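Local structure of peptidase M28 (Shewanella amazonensis SB2B, 3IIB) at residues S19-L22 with G23-V27; A355-V358 with A359-L362; D396-D399 with Y400-T403; N405-L408 with D409-N412. The protein is probably a zinc-dependent metallodipeptidase or carboxypeptidase of the M28 family, working as a homodimer with two zinc ions in each active site. All blocks are in the same frame, centred on the assembly; numbering follows the deposited sequence. Where two conformers were deposited one is given.

Interaction 1 of 4, residues S19-L22 with G23-V27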
loop_
_atom_site.group_PDB
_atom_site.type_symbol
_atom_site.label_atom_id
_atom_site.label_comp_id
_atom_site.label_asym_id
_atom_site.label_seq_id
_atom_site.Cartn_x
_atom_site.Cartn_y
_atom_site.Cartn_z
ATOM N N SER A 19 -5.212 -30.539 -3.264
ATOM C CA SER A 19 -5.523 -31.020 -1.930
ATOM C C SER A 19 -4.379 -30.841 -0.934
ATOM O O SER A 19 -4.550 -31.134 0.233
ATOM C CB SER A 19 -5.953 -32.477 -1.988
ATOM O OG SER A 19 -4.883 -33.329 -2.402
ATOM N N SER A 20 -3.234 -30.326 -1.384
ATOM C CA SER A 20 -2.005 -30.245 -0.530
ATOM C C SER A 20 -1.622 -28.787 -0.255
ATOM O O SER A 20 -1.612 -27.976 -1.135
ATOM C CB SER A 20 -0.837 -30.955 -1.197
ATOM O OG SER A 20 0.410 -30.655 -0.556
ATOM N N SER A 21 -1.284 -28.485 0.997
ATOM C CA SER A 21 -0.842 -27.149 1.401
ATOM C C SER A 21 0.667 -26.941 1.117
ATOM O O SER A 21 1.200 -25.853 1.387
ATOM C CB SER A 21 -1.112 -26.963 2.915
ATOM O OG SER A 21 -0.287 -27.859 3.659
ATOM N N LEU A 22 1.325 -27.936 0.519
ATOM C CA LEU A 22 2.800 -27.922 0.354
ATOM C C LEU A 22 3.299 -26.643 -0.336
ATOM O O LEU A 22 4.189 -25.985 0.175
ATOM C CB LEU A 22 3.307 -29.173 -0.379
ATOM C CG LEU A 22 4.844 -29.218 -0.542
ATOM C CD1 LEU A 22 5.619 -29.200 0.830
ATOM C CD2 LEU A 22 5.238 -30.440 -1.434
ATOM N N GLY A 23 2.725 -26.297 -1.486
ATOM C CA GLY A 23 3.153 -25.091 -2.228
ATOM C C GLY A 23 3.112 -23.868 -1.335
ATOM O O GLY A 23 4.097 -23.131 -1.198
ATOM N N TYR A 24 1.971 -23.662 -0.680
ATOM C CA TYR A 24 1.811 -22.504 0.215
ATOM C C TYR A 24 2.813 -22.578 1.372
ATOM O O TYR A 24 3.453 -21.587 1.740
ATOM C CB TYR A 24 0.380 -22.426 0.769
ATOM C CG TYR A 24 0.241 -21.283 1.778
ATOM C CD1 TYR A 24 -0.041 -19.987 1.369
ATOM C CD2 TYR A 24 0.488 -21.511 3.134
ATOM C CE1 TYR A 24 -0.140 -18.958 2.284
ATOM C CE2 TYR A 24 0.401 -20.493 4.049
ATOM C CZ TYR A 24 0.091 -19.219 3.620
ATOM O OH TYR A 24 -0.009 -18.214 4.568
ATOM N N ASP A 25 2.951 -23.774 1.929
ATOM C CA ASP A 25 3.850 -23.973 3.067
ATOM C C ASP A 25 5.302 -23.651 2.714
ATOM O O ASP A 25 6.033 -23.158 3.552
ATOM C CB ASP A 25 3.778 -25.418 3.563
ATOM C CG ASP A 25 2.439 -25.782 4.203
ATOM O OD1 ASP A 25 1.690 -24.905 4.668
ATOM O OD2 ASP A 25 2.157 -26.991 4.200
ATOM N N ILE A 26 5.711 -23.915 1.471
ATOM C CA ILE A 26 7.089 -23.652 1.068
ATOM C C ILE A 26 7.307 -22.130 1.005
ATOM O O ILE A 26 8.322 -21.609 1.507
ATOM C CB ILE A 26 7.463 -24.319 -0.261
ATOM C CG1 ILE A 26 7.532 -25.839 -0.083
ATOM C CG2 ILE A 26 8.813 -23.844 -0.700
ATOM C CD1 ILE A 26 7.641 -26.614 -1.381
ATOM N N VAL A 27 6.355 -21.409 0.437
ATOM C CA VAL A 27 6.527 -19.953 0.345
ATOM C C VAL A 27 6.347 -19.258 1.715
ATOM O O VAL A 27 7.045 -18.246 2.021
ATOM C CB VAL A 27 5.696 -19.272 -0.770
ATOM C CG1 VAL A 27 4.198 -19.445 -0.593
ATOM C CG2 VAL A 27 6.071 -17.754 -0.838
HETATM O O HOH W 1 1.092 -28.470 -2.987
HETATM O O HOH W 2 -0.414 -25.298 -1.892
#

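Interaction 2 of 4, residues A355-V358 with A359-L362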
loop_
_atom_site.group_PDB
_atom_site.type_symbol
_atom_site.label_atom_id
_atom_site.label_comp_id
_atom_site.label_asym_id
_atom_site.label_seq_id
_atom_site.Cartn_x
_atom_site.Cartn_y
_atom_site.Cartn_z
ATOM N N ALA A 355 -0.271 -33.119 -25.908
ATOM C CA ALA A 355 0.169 -33.697 -24.637
ATOM C C ALA A 355 -0.330 -32.867 -23.487
ATOM O O ALA A 355 -0.661 -33.414 -22.425
ATOM C CB ALA A 355 1.704 -33.810 -24.551
HETATM N N MSE A 356 -0.320 -31.535 -23.627
HETATM C CA MSE A 356 -0.696 -30.706 -22.488
HETATM C C MSE A 356 -2.174 -30.370 -22.455
HETATM O O MSE A 356 -2.589 -29.541 -21.669
HETATM C CB MSE A 356 0.156 -29.455 -22.419
HETATM C CG MSE A 356 1.631 -29.774 -22.095
HETATM SE SE MSE A 356 1.832 -30.727 -20.445
HETATM C CE MSE A 356 0.859 -29.728 -19.265
ATOM N N LYS A 357 -2.979 -31.012 -23.301
ATOM C CA LYS A 357 -4.418 -30.784 -23.213
ATOM C C LYS A 357 -4.940 -31.343 -21.900
ATOM O O LYS A 357 -6.033 -31.016 -21.498
ATOM C CB LYS A 357 -5.146 -31.323 -24.433
ATOM C CG LYS A 357 -5.066 -30.313 -25.588
ATOM C CD LYS A 357 -5.698 -30.819 -26.879
ATOM C CE LYS A 357 -5.566 -29.789 -28.000
ATOM N NZ LYS A 357 -5.588 -28.380 -27.515
ATOM N N VAL A 358 -4.118 -32.141 -21.212
ATOM C CA VAL A 358 -4.448 -32.584 -19.878
ATOM C C VAL A 358 -4.709 -31.406 -18.900
ATOM O O VAL A 358 -5.450 -31.575 -17.918
ATOM C CB VAL A 358 -3.382 -33.552 -19.318
ATOM C CG1 VAL A 358 -2.029 -32.868 -19.069
ATOM C CG2 VAL A 358 -3.890 -34.191 -18.064
ATOM N N ALA A 359 -4.109 -30.240 -19.174
ATOM C CA ALA A 359 -4.257 -29.042 -18.334
ATOM C C ALA A 359 -5.446 -28.159 -18.721
ATOM O O ALA A 359 -5.743 -27.201 -18.015
ATOM C CB ALA A 359 -2.948 -28.188 -18.332
ATOM N N GLU A 360 -6.117 -28.461 -19.830
ATOM C CA GLU A 360 -7.308 -27.701 -20.219
ATOM C C GLU A 360 -8.311 -27.548 -19.084
ATOM O O GLU A 360 -8.769 -26.441 -18.844
ATOM C CB GLU A 360 -7.962 -28.293 -21.498
ATOM C CG GLU A 360 -7.203 -27.917 -22.766
ATOM C CD GLU A 360 -7.972 -28.248 -24.053
ATOM O OE1 GLU A 360 -8.794 -29.173 -24.020
ATOM O OE2 GLU A 360 -7.744 -27.572 -25.084
ATOM N N PRO A 361 -8.652 -28.637 -18.382
ATOM C CA PRO A 361 -9.574 -28.497 -17.244
ATOM C C PRO A 361 -9.117 -27.605 -16.093
ATOM O O PRO A 361 -9.947 -27.216 -15.267
ATOM C CB PRO A 361 -9.760 -29.935 -16.766
ATOM C CG PRO A 361 -9.464 -30.763 -17.971
ATOM C CD PRO A 361 -8.340 -30.056 -18.625
ATOM N N LEU A 362 -7.830 -27.252 -16.065
ATOM C CA LEU A 362 -7.280 -26.338 -15.065
ATOM C C LEU A 362 -7.279 -24.922 -15.596
ATOM O O LEU A 362 -6.833 -23.989 -14.917
ATOM C CB LEU A 362 -5.872 -26.752 -14.712
ATOM C CG LEU A 362 -5.683 -28.145 -14.131
ATOM C CD1 LEU A 362 -4.178 -28.559 -14.084
ATOM C CD2 LEU A 362 -6.322 -28.197 -12.727
#

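Interaction 3 of 4, residues D396-D399 with Y400-T403. With ZN (zinc ion), chain B.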
loop_
_atom_site.group_PDB
_atom_site.type_symbol
_atom_site.label_atom_id
_atom_site.label_comp_id
_atom_site.label_asym_id
_atom_site.label_seq_id
_atom_site.Cartn_x
_atom_site.Cartn_y
_atom_site.Cartn_z
ATOM N N ASP A 396 -2.439 -8.296 -11.521
ATOM C CA ASP A 396 -2.153 -7.595 -10.259
ATOM C C ASP A 396 -0.664 -7.600 -9.869
ATOM O O ASP A 396 -0.291 -6.981 -8.886
ATOM C CB ASP A 396 -2.997 -8.154 -9.111
ATOM C CG ASP A 396 -2.618 -9.576 -8.720
ATOM O OD1 ASP A 396 -2.041 -10.316 -9.576
ATOM O OD2 ASP A 396 -2.949 -9.972 -7.561
ATOM N N TYR A 397 0.183 -8.257 -10.658
ATOM C CA TYR A 397 1.573 -8.506 -10.253
ATOM C C TYR A 397 2.354 -7.219 -10.025
ATOM O O TYR A 397 3.083 -7.095 -9.031
ATOM C CB TYR A 397 2.242 -9.339 -11.339
ATOM C CG TYR A 397 3.664 -9.745 -11.079
ATOM C CD1 TYR A 397 3.963 -10.783 -10.210
ATOM C CD2 TYR A 397 4.707 -9.113 -11.754
ATOM C CE1 TYR A 397 5.288 -11.192 -10.024
ATOM C CE2 TYR A 397 6.033 -9.486 -11.529
ATOM C CZ TYR A 397 6.299 -10.543 -10.683
ATOM O OH TYR A 397 7.587 -10.953 -10.470
ATOM N N PHE A 398 2.198 -6.262 -10.922
ATOM C CA PHE A 398 2.934 -5.001 -10.809
ATOM C C PHE A 398 2.333 -4.000 -9.837
ATOM O O PHE A 398 2.855 -2.881 -9.682
ATOM C CB PHE A 398 3.217 -4.418 -12.208
ATOM C CG PHE A 398 4.135 -5.307 -13.040
ATOM C CD1 PHE A 398 5.477 -5.445 -12.696
ATOM C CD2 PHE A 398 3.646 -6.061 -14.065
ATOM C CE1 PHE A 398 6.312 -6.264 -13.394
ATOM C CE2 PHE A 398 4.475 -6.881 -14.778
ATOM C CZ PHE A 398 5.826 -7.003 -14.425
ATOM N N ASP A 399 1.281 -4.392 -9.128
ATOM C CA ASP A 399 0.873 -3.658 -7.918
ATOM C C ASP A 399 1.850 -3.868 -6.762
ATOM O O ASP A 399 1.968 -2.992 -5.909
ATOM C CB ASP A 399 -0.504 -4.030 -7.449
ATOM C CG ASP A 399 -1.593 -3.700 -8.460
ATOM O OD1 ASP A 399 -1.351 -2.938 -9.418
ATOM O OD2 ASP A 399 -2.709 -4.209 -8.274
ATOM N N TYR A 400 2.534 -5.009 -6.734
ATOM C CA TYR A 400 3.358 -5.367 -5.574
ATOM C C TYR A 400 4.803 -5.652 -5.889
ATOM O O TYR A 400 5.651 -5.503 -5.002
ATOM C CB TYR A 400 2.756 -6.562 -4.819
ATOM C CG TYR A 400 1.260 -6.528 -4.722
ATOM C CD1 TYR A 400 0.614 -5.535 -3.992
ATOM C CD2 TYR A 400 0.487 -7.504 -5.335
ATOM C CE1 TYR A 400 -0.774 -5.507 -3.901
ATOM C CE2 TYR A 400 -0.885 -7.470 -5.260
ATOM C CZ TYR A 400 -1.508 -6.478 -4.535
ATOM O OH TYR A 400 -2.877 -6.464 -4.441
ATOM N N HIS A 401 5.088 -6.067 -7.135
ATOM C CA HIS A 401 6.434 -6.361 -7.626
ATOM C C HIS A 401 7.398 -5.277 -7.218
ATOM O O HIS A 401 7.155 -4.155 -7.505
ATOM C CB HIS A 401 6.326 -6.459 -9.146
ATOM C CG HIS A 401 7.614 -6.512 -9.896
ATOM N ND1 HIS A 401 8.178 -5.388 -10.474
ATOM C CD2 HIS A 401 8.381 -7.561 -10.281
ATOM C CE1 HIS A 401 9.262 -5.749 -11.132
ATOM N NE2 HIS A 401 9.383 -7.065 -11.067
ATOM N N HIS A 402 8.497 -5.646 -6.550
ATOM C CA HIS A 402 9.581 -4.735 -6.235
ATOM C C HIS A 402 9.234 -3.616 -5.257
ATOM O O HIS A 402 9.968 -2.576 -5.172
ATOM C CB HIS A 402 10.211 -4.178 -7.515
ATOM C CG HIS A 402 10.987 -5.180 -8.311
ATOM N ND1 HIS A 402 11.885 -4.804 -9.306
ATOM C CD2 HIS A 402 10.960 -6.538 -8.323
ATOM C CE1 HIS A 402 12.400 -5.896 -9.852
ATOM N NE2 HIS A 402 11.866 -6.955 -9.271
ATOM N N THR A 403 8.161 -3.826 -4.486
ATOM C CA THR A 403 7.790 -2.931 -3.384
ATOM C C THR A 403 7.946 -3.568 -2.026
ATOM O O THR A 403 8.045 -4.814 -1.916
ATOM C CB THR A 403 6.306 -2.490 -3.492
ATOM O OG1 THR A 403 5.459 -3.605 -3.144
ATOM C CG2 THR A 403 6.000 -1.944 -4.917
HETATM ZN ZN ZN B . 12.193 -9.102 -9.966
HETATM O O HOH W 3 -4.217 -8.452 -5.874
HETATM O O HOH W 4 -3.905 -4.052 -5.350
HETATM O O HOH W 5 11.571 -8.556 -11.932
HETATM O O HOH W 6 12.465 -10.862 -11.141
#

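Interaction 4 of 4, residues N405-L408 with D409-N412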
loop_
_atom_site.group_PDB
_atom_site.type_symbol
_atom_site.label_atom_id
_atom_site.label_comp_id
_atom_site.label_asym_id
_atom_site.label_seq_id
_atom_site.Cartn_x
_atom_site.Cartn_y
_atom_site.Cartn_z
ATOM N N ASN A 405 5.488 -4.004 -0.322
ATOM C CA ASN A 405 4.232 -4.689 -0.261
ATOM C C ASN A 405 4.278 -6.079 -0.890
ATOM O O ASN A 405 3.263 -6.766 -0.902
ATOM C CB ASN A 405 3.172 -3.837 -0.951
ATOM C CG ASN A 405 1.841 -3.844 -0.251
ATOM O OD1 ASN A 405 1.700 -4.309 0.888
ATOM N ND2 ASN A 405 0.821 -3.294 -0.942
ATOM N N ASP A 406 5.439 -6.531 -1.374
ATOM C CA ASP A 406 5.583 -7.915 -1.879
ATOM C C ASP A 406 5.737 -8.890 -0.713
ATOM O O ASP A 406 6.864 -9.273 -0.321
ATOM C CB ASP A 406 6.732 -8.044 -2.873
ATOM C CG ASP A 406 6.821 -9.441 -3.438
ATOM O OD1 ASP A 406 5.895 -10.214 -3.104
ATOM O OD2 ASP A 406 7.756 -9.758 -4.209
ATOM N N THR A 407 4.584 -9.244 -0.158
ATOM C CA THR A 407 4.502 -10.019 1.077
ATOM C C THR A 407 3.584 -11.218 0.891
ATOM O O THR A 407 2.801 -11.280 -0.062
ATOM C CB THR A 407 4.015 -9.140 2.278
ATOM O OG1 THR A 407 2.745 -8.576 1.986
ATOM C CG2 THR A 407 4.994 -8.004 2.596
ATOM N N LEU A 408 3.646 -12.139 1.845
ATOM C CA LEU A 408 3.017 -13.452 1.695
ATOM C C LEU A 408 1.532 -13.345 1.436
ATOM O O LEU A 408 0.946 -14.148 0.684
ATOM C CB LEU A 408 3.297 -14.295 2.954
ATOM C CG LEU A 408 2.641 -15.686 3.062
ATOM C CD1 LEU A 408 3.147 -16.645 2.000
ATOM C CD2 LEU A 408 2.846 -16.223 4.467
ATOM N N ASP A 409 0.906 -12.391 2.125
ATOM C CA ASP A 409 -0.538 -12.178 2.018
ATOM C C ASP A 409 -1.014 -11.744 0.638
ATOM O O ASP A 409 -2.244 -11.669 0.409
ATOM C CB ASP A 409 -0.953 -11.155 3.048
ATOM C CG ASP A 409 -0.123 -9.867 2.950
ATOM O OD1 ASP A 409 0.972 -9.823 3.581
ATOM O OD2 ASP A 409 -0.547 -8.988 2.156
ATOM N N LYS A 410 -0.077 -11.419 -0.256
ATOM C CA LYS A 410 -0.414 -11.129 -1.637
ATOM C C LYS A 410 -0.661 -12.377 -2.496
ATOM O O LYS A 410 -1.181 -12.248 -3.588
ATOM C CB LYS A 410 0.628 -10.241 -2.292
ATOM C CG LYS A 410 0.882 -8.883 -1.542
ATOM C CD LYS A 410 -0.413 -8.128 -1.148
ATOM C CE LYS A 410 -0.110 -6.786 -0.461
ATOM N NZ LYS A 410 0.836 -6.946 0.683
ATOM N N ILE A 411 -0.267 -13.547 -2.012
ATOM C CA ILE A 411 -0.422 -14.806 -2.751
ATOM C C ILE A 411 -1.828 -15.352 -2.489
ATOM O O ILE A 411 -2.232 -15.502 -1.322
ATOM C CB ILE A 411 0.642 -15.823 -2.284
ATOM C CG1 ILE A 411 2.041 -15.367 -2.754
ATOM C CG2 ILE A 411 0.344 -17.267 -2.754
ATOM C CD1 ILE A 411 3.112 -16.250 -2.292
ATOM N N ASN A 412 -2.557 -15.607 -3.573
ATOM C CA ASN A 412 -3.827 -16.285 -3.532
ATOM C C ASN A 412 -3.517 -17.767 -3.509
ATOM O O ASN A 412 -2.940 -18.259 -4.475
ATOM C CB ASN A 412 -4.654 -15.959 -4.780
ATOM C CG ASN A 412 -5.989 -16.682 -4.811
ATOM O OD1 ASN A 412 -6.067 -17.904 -4.770
ATOM N ND2 ASN A 412 -7.061 -15.918 -4.880
HETATM O O HOH W 7 -1.551 -15.661 1.172
#

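Interaction 1 of 4, residues S19-L22 with G23-V27
Ser21 OG donates to Asp25 OD2 at 2.6 Å, a short bond that meets the carboxylate on its syn side but 33° out of its plane. Ser21 carries OG between its backbone N and carbonyl carbon (chi1 66°), and Asp25 sets CG anti to its own carbonyl carbon (chi1 -68°); these torsions turn hydroxyl and carboxylate toward each other one turn apart, at i and i+4. There Asp25 N also donates to Ser21 O at 2.8 Å. Replacing Asp25 by an alanine would probably leave the Ser21 hydroxyl without its acceptor and free to turn. One residue on, Ile26 N donates to Leu22 O at 2.9 Å, and Leu22 CG packs on Ile26 CD1 at 3.9 Å. Together these make the first turn of helix 22-33, reached by a tight link from helix 3-19. Ser20, the residue that breaks from helix 3-19, serves the new helix as a cap: its OG accepts from Leu22 N at 3.1 Å. A water donates to Ser20 O (3.0 Å) and accepts from Tyr24 N (3.1 Å), giving another first-turn N-H an acceptor. Farther out, Ile26 lies on Ala275 and Thr278 and Leu22 on Lys282, all in helix 267-285.

Interaction 2 of 4, residues A355-V358 with A359-L362
Lys357 and Glu360 both set CG anti to their carbonyl carbons (chi1 -82° and -77°), which sends the two chains off the backbone side by side, pointing the same way. Lys357 is then extended until it bends at its last torsion, while Glu360 runs straight on beyond CG. The aliphatic part of the lysine thus lies along the carboxylate, with Lys357 CG 3.9 Å from Glu360 CD. In one of the two conformers of the lysine, Lys357 NZ reaches Glu360 OE2 at 3.3 Å, a long salt bridge and a weak hydrogen bond that may not be kept in the other. Its i to i+3 spacing reflects the backbone, a 3-10 segment that follows helix 346-355 and leads toward strand 365-366. Ala359 N donates to Met356 O at 3.0 Å, Glu360 N to Lys357 O at 3.1 Å and Leu362 N to Ala359 O at 2.9 Å. Pro361, with no N-H to offer, brings its CD to 3.3 Å from Val358 O. Selenomethionine Met356 touches Ala359 CB with its CE at 4.2 Å and rests on Ile340 of strand 337-343, while Val358 packs on Ala10 of helix 3-19 and Gln425 of helix 413-432.

Interaction 3 of 4, residues D396-D399 with Y400-T403
His401 has its imidazole covered on both faces: His402 CD2 lies over one, 3.2 Å above the plane, and Phe398 CE1 over the other, at 3.6 Å. Phe398 approaches with its edge, giving a T-shaped pair with planes at 72°. Tyr397 completes the aromatic cluster obliquely, its CE2 3.3 Å from His401 CD2, and His401 CB sits over the tyrosine face as a CH-pi contact. With CG anti to the backbone N (chi1 169°), His401 directs its ring back among these residues. At the imidazole edge, in plane, a water lies 2.8 Å from His401 NE2; it also binds the zinc ion held by His402 NE2 at 2.3 Å, making His401 a second-shell residue. Tyr400 receives Asp399 CB squarely over its ring, with Asp396 OD2 at the edge; separate waters join Tyr400 OH to Asp396 OD2 and Asp399 OD2, while Asp399 OD1 bonds Thr176 and salt-bridges Arg140. Tyr397 O accepts from both Tyr400 N and His401 N, which holds the turn, and a type II turn, Tyr400 to Thr403, then presents His402. Asp269 and Glu304 complete the protein ligands of this zinc ion. The loop, between strand 387-392 and helix 413-432, packs Tyr397 and Tyr400 on Ile268 of helix 267-285.

Interaction 4 of 4, residues N405-L408 with D409-N412
Lys410 CB lies 3.3 Å from Thr407 O, CG 3.2 Å from Asn405 O with CD also beside that oxygen, and CE 3.4 Å from Asn405 OD1. The chain kinks at its second and fourth torsions (chi2 -47°, chi4 -52°), which carries NZ back to Asn405. Lys410 NZ donates to Asn405 O at 2.9 Å and to Asn405 OD1 at 2.8 Å, the latter from above the amide plane, besides a salt bridge to Asp409 OD2 and a weak hydrogen bond to Thr407 OG1. His178 O of the second subunit is a fifth acceptor for three hydrogens, so some bonds must be shared. Thr407 OG1 donates to Asp409 OD1 at 2.7 Å, on the syn side of the carboxylate, linking Thr407 to Asp409 as well as to the ammonium. The backbone is a 3-10 turn, Lys410 N bonding Thr407 O and Ile411 N Leu408 O, that leads toward helix 413-432, whose N-cap is Asn412. A methionine in place of Lys410 would probably leave Asp409 without its intrachain charge partner and Asn405 O without this donor. His178 ND1 of the second subunit hydrogen-bonds Asp409 OD2, and Asn405 bonds that subunit's Asp179 and Arg180. Leu408 CD1 meets Ile411 CD1 at 4.3 Å.

Along the chain the four contacts follow in series, 1 to 4. Interactions 3 and 4 share the long loop between strand 387-392 and helix 413-432; their centres are about 9 Å apart, and they touch where Tyr400 packs on Asn405 and Lys410. This places the zinc ligand of interaction 3 within about 10 Å, between the side chains of His402 and Asn405, of the subunit contact of interaction 4, consistent with activity needing the dimer. Interaction 1, about 14 Å from interaction 4 between centres, meets it through Tyr24 and Val27 against Leu408 and Ile411, tying helix 22-33, the second of the chain, to that loop; both rest on helix 267-285. Interaction 2 stands apart, its centre 22 to 29 Å from the others.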